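Local coordinates for Tlr1174 protein (Synechococcus elongatus, PDB 2OZT) that converts 2-succinyl-6-hydroxy-2,4-cyclohexadiene-1-carboxylate to 2-succinylbenzoate by loss of water, a metal-dependent step toward phylloquinone, at residues 209-212 and 217-220; 228-233 and 242-247; 253-258 and 268-273; 282-287 and 294-299. One frame throughout, in Å; residues are numbered along the deposited sequence.

Interaction 1 of 4, residues 209-212 and 217-220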
loop_
_atom_site.group_PDB
_atom_site.type_symbol
_atom_site.label_atom_id
_atom_site.label_comp_id
_atom_site.label_asym_id
_atom_site.label_seq_id
_atom_site.Cartn_x
_atom_site.Cartn_y
_atom_site.Cartn_z
ATOM N N SER A 209 -21.747 -1.937 -8.238
ATOM C CA SER A 209 -22.755 -2.904 -8.651
ATOM C C SER A 209 -22.188 -4.326 -8.785
ATOM O O SER A 209 -22.786 -5.287 -8.329
ATOM C CB SER A 209 -23.394 -2.485 -9.982
ATOM O OG SER A 209 -24.358 -3.458 -10.314
ATOM N N LEU A 210 -20.987 -4.441 -9.367
ATOM C CA LEU A 210 -20.334 -5.744 -9.417
ATOM C C LEU A 210 -20.117 -6.296 -8.002
ATOM O O LEU A 210 -20.433 -7.436 -7.721
ATOM C CB LEU A 210 -18.975 -5.655 -10.128
ATOM C CG LEU A 210 -18.990 -5.599 -11.658
ATOM C CD1 LEU A 210 -17.581 -5.274 -12.159
ATOM C CD2 LEU A 210 -19.533 -6.923 -12.240
ATOM N N ALA A 211 -19.547 -5.491 -7.106
ATOM C CA ALA A 211 -19.297 -6.048 -5.790
ATOM C C ALA A 211 -20.564 -6.528 -5.101
ATOM O O ALA A 211 -20.531 -7.474 -4.329
ATOM C CB ALA A 211 -18.631 -5.025 -4.947
ATOM N N GLN A 212 -21.657 -5.803 -5.352
ATOM C CA GLN A 212 -22.947 -6.127 -4.731
ATOM C C GLN A 212 -23.651 -7.339 -5.361
ATOM O O GLN A 212 -24.630 -7.829 -4.813
ATOM C CB GLN A 212 -23.875 -4.907 -4.814
ATOM C CG GLN A 212 -23.387 -3.745 -3.922
ATOM C CD GLN A 212 -24.101 -2.422 -4.239
ATOM O OE1 GLN A 212 -24.536 -2.190 -5.368
ATOM N NE2 GLN A 212 -24.162 -1.545 -3.272
ATOM N N ALA A 217 -15.188 -11.971 -4.001
ATOM C CA ALA A 217 -14.901 -10.688 -3.380
ATOM C C ALA A 217 -14.070 -9.775 -4.272
ATOM O O ALA A 217 -13.248 -10.227 -5.051
ATOM C CB ALA A 217 -14.188 -10.855 -2.016
ATOM N N ILE A 218 -14.273 -8.486 -4.114
ATOM C CA ILE A 218 -13.528 -7.489 -4.882
ATOM C C ILE A 218 -12.786 -6.581 -3.899
ATOM O O ILE A 218 -13.311 -6.262 -2.820
ATOM C CB ILE A 218 -14.479 -6.660 -5.789
ATOM C CG1 ILE A 218 -15.231 -7.615 -6.718
ATOM C CG2 ILE A 218 -13.712 -5.623 -6.595
ATOM C CD1 ILE A 218 -16.179 -6.882 -7.681
ATOM N N ALA A 219 -11.570 -6.200 -4.266
ATOM C CA ALA A 219 -10.789 -5.250 -3.472
ATOM C C ALA A 219 -10.559 -3.972 -4.245
ATOM O O ALA A 219 -10.236 -3.985 -5.426
ATOM C CB ALA A 219 -9.447 -5.868 -3.147
ATOM N N LEU A 220 -10.629 -2.834 -3.563
ATOM C CA LEU A 220 -10.249 -1.556 -4.165
ATOM C C LEU A 220 -8.812 -1.220 -3.841
ATOM O O LEU A 220 -8.346 -1.486 -2.726
ATOM C CB LEU A 220 -11.117 -0.428 -3.577
ATOM C CG LEU A 220 -12.605 -0.610 -3.885
ATOM C CD1 LEU A 220 -13.349 0.439 -3.100
ATOM C CD2 LEU A 220 -12.946 -0.510 -5.377
#
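Ile-218 reaches Leu-210 and Ala-211 because its longer branch is stretched out: CG1 stands anti to the carbonyl carbon (chi1 -58°) and CD1 continues the zigzag (chi2 -179°). The end methyl of the strand residue is thereby laid on the helix, where it does all the touching. Its closest approach is to backbone, 3.7 Å from CD1 of Ile-218 to N of Ala-211, and the CA of Ala-211 is met at a similar distance. Of the side-chain atoms, CB of Leu-210 lies 3.9 Å from CD1 of Ile-218, and the CB of Ala-211 lies 4.1 Å from that same methyl. One methyl thus rests in a shallow notch formed by two successive helix residues, and the small side chain of Ala-211 lets it come down as far as the peptide. The backbones are correspondingly close, with CA of Ala-211 and CA of Ile-218 6.0 Å apart. The contact is buried, small at 100 Å² in all, and apolar, so it relies on shape and exclusion of water. The rest of Leu-210 runs past the notch toward Ala-177 and Asn-178 of helix 174-187, from which Phe-181 also meets Ile-218. Trp-238 covers both Ala-211 and Ile-218. Helix 204-213 and strand 218-220 are the helix and second strand of the beta-alpha-beta unit that starts at strand 192-196; within the parallel sheet of the enolase-type barrel domain, strand 218-220 lies between strands 192-196 and 241-244.

Interaction 2 of 4, residues 228-233 and 242-247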
loop_
_atom_site.group_PDB
_atom_site.type_symbol
_atom_site.label_atom_id
_atom_site.label_comp_id
_atom_site.label_asym_id
_atom_site.label_seq_id
_atom_site.Cartn_x
_atom_site.Cartn_y
_atom_site.Cartn_z
ATOM N N ALA A 228 -10.009 10.242 2.626
ATOM C CA ALA A 228 -11.295 10.723 2.060
ATOM C C ALA A 228 -11.922 9.735 1.088
ATOM O O ALA A 228 -13.142 9.577 1.085
ATOM C CB ALA A 228 -11.111 12.093 1.408
ATOM N N GLU A 229 -11.095 9.080 0.275
ATOM C CA GLU A 229 -11.594 8.089 -0.677
ATOM C C GLU A 229 -12.083 6.872 0.066
ATOM O O GLU A 229 -13.118 6.309 -0.296
ATOM C CB GLU A 229 -10.491 7.693 -1.657
ATOM C CG GLU A 229 -10.197 8.817 -2.642
ATOM C CD GLU A 229 -9.103 8.471 -3.628
ATOM O OE1 GLU A 229 -8.092 7.911 -3.200
ATOM O OE2 GLU A 229 -9.237 8.773 -4.838
ATOM N N VAL A 230 -11.354 6.411 1.075
ATOM C CA VAL A 230 -11.837 5.286 1.886
ATOM C C VAL A 230 -13.198 5.598 2.494
ATOM O O VAL A 230 -14.131 4.787 2.421
ATOM C CB VAL A 230 -10.828 4.866 2.981
ATOM C CG1 VAL A 230 -11.380 3.743 3.866
ATOM C CG2 VAL A 230 -9.476 4.409 2.331
ATOM N N GLN A 231 -13.302 6.783 3.110
ATOM C CA GLN A 231 -14.582 7.160 3.721
ATOM C C GLN A 231 -15.704 7.201 2.681
ATOM O O GLN A 231 -16.819 6.751 2.976
ATOM C CB GLN A 231 -14.452 8.509 4.431
ATOM C CG GLN A 231 -15.772 8.944 5.069
ATOM C CD GLN A 231 -15.676 10.216 5.814
ATOM O OE1 GLN A 231 -15.166 10.244 6.938
ATOM N NE2 GLN A 231 -16.211 11.290 5.230
ATOM N N ARG A 232 -15.437 7.771 1.500
ATOM C CA ARG A 232 -16.472 7.782 0.434
ATOM C C ARG A 232 -17.001 6.366 0.100
ATOM O O ARG A 232 -18.224 6.131 -0.072
ATOM C CB ARG A 232 -15.929 8.480 -0.812
ATOM C CG ARG A 232 -16.885 8.528 -1.998
ATOM C CD ARG A 232 -16.283 9.392 -3.134
ATOM N NE ARG A 232 -16.129 10.795 -2.703
ATOM C CZ ARG A 232 -14.970 11.419 -2.480
ATOM N NH1 ARG A 232 -13.815 10.802 -2.692
ATOM N NH2 ARG A 232 -14.963 12.688 -2.059
ATOM N N TRP A 233 -16.089 5.392 0.053
ATOM C CA TRP A 233 -16.487 4.021 -0.297
ATOM C C TRP A 233 -17.198 3.312 0.850
ATOM O O TRP A 233 -18.116 2.529 0.643
ATOM C CB TRP A 233 -15.267 3.262 -0.776
ATOM C CG TRP A 233 -14.983 3.546 -2.230
ATOM C CD1 TRP A 233 -13.996 4.329 -2.769
ATOM C CD2 TRP A 233 -15.748 3.055 -3.330
ATOM N NE1 TRP A 233 -14.078 4.320 -4.151
ATOM C CE2 TRP A 233 -15.143 3.536 -4.510
ATOM C CE3 TRP A 233 -16.867 2.217 -3.427
ATOM C CZ2 TRP A 233 -15.627 3.229 -5.775
ATOM C CZ3 TRP A 233 -17.339 1.885 -4.682
ATOM C CH2 TRP A 233 -16.732 2.394 -5.842
ATOM N N PHE A 242 -10.463 -3.301 1.104
ATOM C CA PHE A 242 -9.802 -2.026 0.823
ATOM C C PHE A 242 -8.305 -2.271 0.982
ATOM O O PHE A 242 -7.888 -2.804 2.019
ATOM C CB PHE A 242 -10.152 -1.030 1.934
ATOM C CG PHE A 242 -11.612 -0.603 2.008
ATOM C CD1 PHE A 242 -12.016 0.601 1.468
ATOM C CD2 PHE A 242 -12.545 -1.365 2.718
ATOM C CE1 PHE A 242 -13.361 1.022 1.596
ATOM C CE2 PHE A 242 -13.875 -0.929 2.839
ATOM C CZ PHE A 242 -14.255 0.253 2.277
ATOM N N VAL A 243 -7.524 -1.945 -0.037
ATOM C CA VAL A 243 -6.060 -2.086 0.071
ATOM C C VAL A 243 -5.527 -0.708 0.509
ATOM O O VAL A 243 -5.635 0.272 -0.232
ATOM C CB VAL A 243 -5.451 -2.518 -1.272
ATOM C CG1 VAL A 243 -3.931 -2.661 -1.158
ATOM C CG2 VAL A 243 -6.095 -3.849 -1.742
ATOM N N ILE A 244 -5.022 -0.625 1.739
ATOM C CA ILE A 244 -4.617 0.651 2.325
ATOM C C ILE A 244 -3.123 0.852 2.170
ATOM O O ILE A 244 -2.325 -0.000 2.630
ATOM C CB ILE A 244 -4.917 0.615 3.839
ATOM C CG1 ILE A 244 -6.408 0.386 4.132
ATOM C CG2 ILE A 244 -4.427 1.919 4.534
ATOM C CD1 ILE A 244 -7.354 1.440 3.511
ATOM N N LYS A 245 -2.747 1.953 1.514
ATOM C CA LYS A 245 -1.330 2.342 1.445
ATOM C C LYS A 245 -1.094 3.397 2.499
ATOM O O LYS A 245 -1.338 4.580 2.294
ATOM C CB LYS A 245 -0.960 2.932 0.076
ATOM C CG LYS A 245 -0.881 1.883 -1.060
ATOM C CD LYS A 245 -2.234 1.242 -1.507
ATOM C CE LYS A 245 -3.253 2.254 -2.027
ATOM N NZ LYS A 245 -4.535 1.469 -2.428
ATOM N N THR A 246 -0.663 2.921 3.666
ATOM C CA THR A 246 -0.598 3.799 4.833
ATOM C C THR A 246 0.261 5.049 4.575
ATOM O O THR A 246 -0.079 6.137 5.066
ATOM C CB THR A 246 -0.121 3.003 6.008
ATOM O OG1 THR A 246 -1.021 1.920 6.257
ATOM C CG2 THR A 246 -0.048 3.825 7.307
ATOM N N ALA A 247 1.339 4.897 3.819
ATOM C CA ALA A 247 2.217 6.047 3.584
ATOM C C ALA A 247 1.547 7.136 2.763
ATOM O O ALA A 247 2.006 8.295 2.752
ATOM C CB ALA A 247 3.506 5.577 2.897
#
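Phe-242 meets helix 227-235 at two residues one turn apart, Val-230 and Trp-233. CB of Trp-233 comes in at the rim of the phenyl ring, near its plane, 3.8 Å from CE1 of Phe-242. Val-230 crosses the ring obliquely, its CG1 above the ring plane, 4.0 Å from CD1 of Phe-242. With CG1 anti to the backbone N (chi1 177°), the valine fork is divided between two strand residues: CG1 serves the phenyl, while CG2 lies 3.8 Å from CD1 of Ile-244, the two side chains crossing at about a right angle. The isoleucine reaches this methyl with its terminal carbon, although its CB does not face the helix.

Behind these side chains the helix and strand segments run almost antiparallel, at 166°, with axes 10.6 Å apart, the usual return of a beta-alpha-beta unit. The indole of Trp-233 itself leads away from the strand, toward Trp-204 and Leu-208 of helix 204-213. Trp-238 sets its ring edge-to-face with Phe-242.

Farther out, Lys-245, predicted to be the proton acceptor, takes no part in the helix contact; its side chain folds back along its own strand, and NZ donates to O of Val-243 at 2.7 Å from 36° above the carbonyl plane. Asp-221, a metal ligand, forms a salt bridge with NZ through OD1, and Val-224 O accepts from it as well. The chemistry is therefore divided: an apolar seam of methyl, methylene and phenyl fixes the strand against its helix, while the polar grip that orients the lysine lies beyond that seam, next to the metal site.

Interaction 3 of 4, residues 253-258 and 268-273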
loop_
_atom_site.group_PDB
_atom_site.type_symbol
_atom_site.label_atom_id
_atom_site.label_comp_id
_atom_site.label_asym_id
_atom_site.label_seq_id
_atom_site.Cartn_x
_atom_site.Cartn_y
_atom_site.Cartn_z
ATOM N N ASP A 253 -4.191 8.208 12.478
ATOM C CA ASP A 253 -5.345 8.302 13.399
ATOM C C ASP A 253 -6.650 8.333 12.640
ATOM O O ASP A 253 -7.698 7.914 13.156
ATOM C CB ASP A 253 -5.252 9.525 14.310
ATOM C CG ASP A 253 -4.272 9.349 15.442
ATOM O OD1 ASP A 253 -3.800 8.222 15.703
ATOM O OD2 ASP A 253 -3.968 10.390 16.095
ATOM N N SER A 254 -6.625 8.780 11.378
ATOM C CA SER A 254 -7.858 8.762 10.568
ATOM C C SER A 254 -8.318 7.330 10.203
ATOM O O SER A 254 -9.517 7.094 10.084
ATOM C CB SER A 254 -7.694 9.581 9.292
ATOM O OG SER A 254 -7.499 10.962 9.585
ATOM N N LEU A 255 -7.385 6.389 10.074
ATOM C CA LEU A 255 -7.824 5.005 9.800
ATOM C C LEU A 255 -8.444 4.457 11.077
ATOM O O LEU A 255 -9.489 3.860 11.056
ATOM C CB LEU A 255 -6.603 4.176 9.385
ATOM C CG LEU A 255 -7.050 2.777 8.952
ATOM C CD1 LEU A 255 -7.904 2.761 7.665
ATOM C CD2 LEU A 255 -5.837 1.916 8.752
ATOM N N SER A 256 -7.828 4.716 12.215
ATOM C CA SER A 256 -8.405 4.212 13.462
ATOM C C SER A 256 -9.806 4.767 13.709
ATOM O O SER A 256 -10.675 4.056 14.225
ATOM C CB SER A 256 -7.505 4.609 14.636
ATOM O OG SER A 256 -6.249 3.973 14.517
ATOM N N LEU A 257 -9.992 6.059 13.414
ATOM C CA LEU A 257 -11.324 6.657 13.512
ATOM C C LEU A 257 -12.332 5.964 12.601
ATOM O O LEU A 257 -13.452 5.647 13.048
ATOM C CB LEU A 257 -11.236 8.159 13.217
ATOM C CG LEU A 257 -12.563 8.901 13.383
ATOM C CD1 LEU A 257 -13.021 8.753 14.835
ATOM C CD2 LEU A 257 -12.247 10.354 13.076
ATOM N N LEU A 258 -11.955 5.714 11.345
ATOM C CA LEU A 258 -12.829 4.996 10.426
ATOM C C LEU A 258 -13.186 3.621 10.960
ATOM O O LEU A 258 -14.329 3.182 10.840
ATOM C CB LEU A 258 -12.180 4.882 9.034
ATOM C CG LEU A 258 -12.265 6.103 8.129
ATOM C CD1 LEU A 258 -11.262 6.042 6.997
ATOM C CD2 LEU A 258 -13.702 6.229 7.590
ATOM N N LEU A 268 -9.531 -4.999 5.549
ATOM C CA LEU A 268 -8.286 -4.263 5.196
ATOM C C LEU A 268 -7.140 -5.182 4.792
ATOM O O LEU A 268 -6.894 -6.223 5.421
ATOM C CB LEU A 268 -7.802 -3.405 6.380
ATOM C CG LEU A 268 -8.827 -2.413 6.916
ATOM C CD1 LEU A 268 -8.131 -1.528 7.920
ATOM C CD2 LEU A 268 -9.482 -1.564 5.807
ATOM N N VAL A 269 -6.402 -4.709 3.790
ATOM C CA VAL A 269 -5.119 -5.306 3.416
ATOM C C VAL A 269 -4.131 -4.142 3.342
ATOM O O VAL A 269 -4.367 -3.164 2.633
ATOM C CB VAL A 269 -5.214 -5.989 2.033
ATOM C CG1 VAL A 269 -3.825 -6.467 1.576
ATOM C CG2 VAL A 269 -6.162 -7.203 2.135
ATOM N N PHE A 270 -3.043 -4.229 4.111
ATOM C CA PHE A 270 -2.082 -3.153 4.079
ATOM C C PHE A 270 -0.965 -3.409 3.078
ATOM O O PHE A 270 -0.387 -4.482 3.077
ATOM C CB PHE A 270 -1.472 -3.013 5.486
ATOM C CG PHE A 270 -2.450 -2.545 6.524
ATOM C CD1 PHE A 270 -2.600 -1.198 6.759
ATOM C CD2 PHE A 270 -3.178 -3.448 7.292
ATOM C CE1 PHE A 270 -3.540 -0.728 7.720
ATOM C CE2 PHE A 270 -4.124 -3.012 8.226
ATOM C CZ PHE A 270 -4.256 -1.648 8.460
ATOM N N SER A 271 -0.681 -2.405 2.244
ATOM C CA SER A 271 0.291 -2.569 1.172
ATOM C C SER A 271 1.258 -1.448 1.016
ATOM O O SER A 271 1.121 -0.367 1.634
ATOM C CB SER A 271 -0.447 -2.805 -0.152
ATOM O OG SER A 271 -0.941 -1.605 -0.664
ATOM N N SER A 272 2.296 -1.755 0.239
ATOM C CA SER A 272 3.396 -0.818 0.013
ATOM C C SER A 272 3.177 0.145 -1.129
ATOM O O SER A 272 2.611 -0.205 -2.163
ATOM C CB SER A 272 4.674 -1.603 -0.276
ATOM O OG SER A 272 5.757 -0.712 -0.544
ATOM N N ALA A 273 3.619 1.379 -0.962
ATOM C CA ALA A 273 3.649 2.378 -2.034
ATOM C C ALA A 273 5.110 2.578 -2.476
ATOM O O ALA A 273 5.489 3.691 -2.877
ATOM C CB ALA A 273 3.117 3.698 -1.504
#
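Ser-272 OG, two residues beyond the Phe-270 that Leu-255 touches, is gripped by two groups, OE1 of Glu-275 and the backbone N of Leu-274. The other oxygen of that carboxylate, OE2, takes the N-H of Ala-273, so Glu-275 holds the chain at both Ser-272 and Ala-273.

Across the contact everything is apolar and turns on one methyl. CD2 of Leu-255 meets the rim of the Phe-270 ring, near its plane, 3.7 Å from CE1 and 3.9 Å from CZ of that phenylalanine. The leucine and the ring come from opposite directions, the methyl lying against the far end of the phenyl. Leu-255 gets there with CG anti to the backbone N (chi1 -174°), which extends the branch from the helix toward the strand. A looser touch adds to it, CD2 of Leu-255 standing 4.2 Å from CD1 of Leu-268. The same methyl therefore bridges two residues spaced by two along the strand. The gap between backbones is wide, 10.4 Å from CA of Leu-255 to CA of Leu-268, and these side chains span it. The helix itself is regular here, with Leu-257 N bonded to O of Asp-253 at 3.0 Å.

Trp-290 from helix 277-290 sets its ring within about 10° of parallel to that of Phe-270, and its NE1 is hydrogen-bonded to OG of Ser-256. Helix 252-260 thus packs outside strand 268-270, the last of the seven parallel strands in this sheet, with helix 277-290 beside it and strand 241-244 as the strand's neighbour.

Interaction 4 of 4, residues 282-287 and 294-299. With PO4 (phosphate ion), chain B.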
loop_
_atom_site.group_PDB
_atom_site.type_symbol
_atom_site.label_atom_id
_atom_site.label_comp_id
_atom_site.label_asym_id
_atom_site.label_seq_id
_atom_site.Cartn_x
_atom_site.Cartn_y
_atom_site.Cartn_z
ATOM N N ALA A 282 7.779 2.780 10.256
ATOM C CA ALA A 282 6.654 3.449 10.870
ATOM C C ALA A 282 5.348 2.676 10.679
ATOM O O ALA A 282 4.511 2.612 11.588
ATOM C CB ALA A 282 6.493 4.840 10.296
ATOM N N ILE A 283 5.148 2.118 9.481
ATOM C CA ILE A 283 3.943 1.358 9.232
ATOM C C ILE A 283 3.934 0.066 10.058
ATOM O O ILE A 283 2.912 -0.272 10.657
ATOM C CB ILE A 283 3.804 1.053 7.714
ATOM C CG1 ILE A 283 3.562 2.353 6.949
ATOM C CG2 ILE A 283 2.623 0.100 7.481
ATOM C CD1 ILE A 283 3.719 2.182 5.376
ATOM N N PHE A 284 5.050 -0.667 10.047
ATOM C CA PHE A 284 5.113 -1.858 10.909
ATOM C C PHE A 284 4.851 -1.510 12.391
ATOM O O PHE A 284 4.234 -2.326 13.097
ATOM C CB PHE A 284 6.408 -2.645 10.722
ATOM C CG PHE A 284 6.360 -3.584 9.532
ATOM C CD1 PHE A 284 6.211 -3.087 8.236
ATOM C CD2 PHE A 284 6.483 -4.954 9.722
ATOM C CE1 PHE A 284 6.161 -3.969 7.140
ATOM C CE2 PHE A 284 6.458 -5.819 8.666
ATOM C CZ PHE A 284 6.300 -5.352 7.361
ATOM N N HIS A 285 5.299 -0.345 12.873
ATOM C CA HIS A 285 4.952 0.049 14.240
ATOM C C HIS A 285 3.433 0.194 14.371
ATOM O O HIS A 285 2.834 -0.230 15.369
ATOM C CB HIS A 285 5.656 1.386 14.539
ATOM C CG HIS A 285 5.165 2.090 15.776
ATOM N ND1 HIS A 285 5.309 1.561 17.040
ATOM C CD2 HIS A 285 4.519 3.271 15.935
ATOM C CE1 HIS A 285 4.770 2.381 17.926
ATOM N NE2 HIS A 285 4.294 3.431 17.285
ATOM N N LEU A 286 2.808 0.881 13.415
ATOM C CA LEU A 286 1.361 1.038 13.473
ATOM C C LEU A 286 0.621 -0.327 13.440
ATOM O O LEU A 286 -0.424 -0.490 14.060
ATOM C CB LEU A 286 0.883 1.894 12.290
ATOM C CG LEU A 286 1.281 3.386 12.430
ATOM C CD1 LEU A 286 1.221 4.091 11.088
ATOM C CD2 LEU A 286 0.323 4.054 13.422
ATOM N N LEU A 287 1.170 -1.290 12.700
ATOM C CA LEU A 287 0.573 -2.617 12.663
ATOM C C LEU A 287 0.576 -3.326 14.012
ATOM O O LEU A 287 -0.179 -4.275 14.204
ATOM C CB LEU A 287 1.282 -3.473 11.613
ATOM C CG LEU A 287 1.133 -2.988 10.126
ATOM C CD1 LEU A 287 1.896 -3.868 9.164
ATOM C CD2 LEU A 287 -0.338 -2.911 9.729
ATOM N N HIS A 294 -4.526 -10.174 7.172
ATOM C CA HIS A 294 -4.239 -10.647 5.810
ATOM C C HIS A 294 -2.805 -10.359 5.466
ATOM O O HIS A 294 -2.216 -9.375 5.975
ATOM C CB HIS A 294 -5.142 -9.939 4.803
ATOM C CG HIS A 294 -6.598 -10.168 5.071
ATOM N ND1 HIS A 294 -7.168 -11.424 5.015
ATOM C CD2 HIS A 294 -7.598 -9.305 5.412
ATOM C CE1 HIS A 294 -8.462 -11.330 5.299
ATOM N NE2 HIS A 294 -8.746 -10.064 5.563
ATOM N N ALA A 295 -2.228 -11.193 4.603
ATOM C CA ALA A 295 -0.833 -11.043 4.185
ATOM C C ALA A 295 -0.628 -9.642 3.633
ATOM O O ALA A 295 -1.453 -9.134 2.863
ATOM C CB ALA A 295 -0.519 -12.058 3.061
ATOM N N LEU A 296 0.481 -9.026 4.034
ATOM C CA LEU A 296 0.762 -7.647 3.648
ATOM C C LEU A 296 1.268 -7.514 2.235
ATOM O O LEU A 296 2.056 -8.376 1.754
ATOM C CB LEU A 296 1.877 -7.039 4.541
ATOM C CG LEU A 296 1.705 -7.095 6.057
ATOM C CD1 LEU A 296 2.907 -6.437 6.736
ATOM C CD2 LEU A 296 0.371 -6.397 6.471
ATOM N N GLY A 297 0.871 -6.429 1.575
ATOM C CA GLY A 297 1.348 -6.201 0.201
ATOM C C GLY A 297 2.699 -5.509 0.214
ATOM O O GLY A 297 2.865 -4.449 -0.417
ATOM N N PHE A 298 3.667 -6.121 0.903
ATOM C CA PHE A 298 5.003 -5.544 1.028
ATOM C C PHE A 298 6.068 -6.417 0.392
ATOM O O PHE A 298 7.277 -6.219 0.677
ATOM C CB PHE A 298 5.327 -5.254 2.499
ATOM C CG PHE A 298 4.746 -3.938 2.998
ATOM C CD1 PHE A 298 5.534 -2.783 3.023
ATOM C CD2 PHE A 298 3.413 -3.831 3.411
ATOM C CE1 PHE A 298 4.993 -1.565 3.466
ATOM C CE2 PHE A 298 2.891 -2.626 3.861
ATOM C CZ PHE A 298 3.686 -1.495 3.889
ATOM N N GLY A 299 5.630 -7.281 -0.530
ATOM C CA GLY A 299 6.548 -8.213 -1.253
ATOM C C GLY A 299 7.193 -7.544 -2.441
ATOM O O GLY A 299 7.182 -8.089 -3.544
HETATM P P PO4 B . -4.679 -13.728 3.626
HETATM O O1 PO4 B . -3.243 -13.699 4.048
HETATM O O2 PO4 B . -4.926 -12.434 2.932
HETATM O O3 PO4 B . -4.852 -14.883 2.638
HETATM O O4 PO4 B . -5.804 -13.913 4.628
#
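His-294 lies in the loop that follows helix 277-290 of the enolase-type alpha/beta barrel and, through Leu-296 and Phe-298, packs back on that helix. Its ND1 gives a nearly straight bond (172°) to O4 of a phosphate ion, probably from the crystallisation liquor, at 2.9 Å and near the ring plane. A leucine here would probably leave O4 without this donor and Gln-266 O without NE2, and this part of the loop freer to shift. Ala-295 follows, its backbone N bonded to phosphate O1 at 2.8 Å; Arg-165 NH2 and Thr-134 OG1 also bond the anion. Leu-296 then turns to the helix, and its CD1 touches two residues: CZ of Phe-284 at 3.6 Å and, tip to tip, CD1 of Leu-287 at 3.7 Å. Gly-297 is the centre of an inverse gamma turn, closed by a weak bond from Phe-298 N to Leu-296 O. Beyond it Phe-298 presents one ring face to the edge of Phe-284, a T-shaped pair with planes at 80° and centroids of the Phe-284 and Phe-298 rings 5.7 Å apart. CE1 of Phe-284 stands over the ring centre, while CD1 of Ile-283 lies at the rim, 4.0 Å from CZ of Phe-298.

Overall arrangement
Along the chain the four contacts come in series, each closing before the next opens, so none nests or crosses. Interactions 1, 2 and 3 each close a short loop from a helix back to the parallel strand that follows it, and in interaction 4 the irregular segment 294-299 folds back onto helix 277-290. Lateral ties join them into one wall. Strands 218-220, 241-244 and 268-270 are consecutive in the sheet, joining interactions 1 to 2 and 2 to 3 by backbone bonds. Segment 294-299 continues this edge through Gly-297, bonded to Phe-270 and Ser-272, and Thr-246 packs on Ile-283, linking interactions 2 and 4.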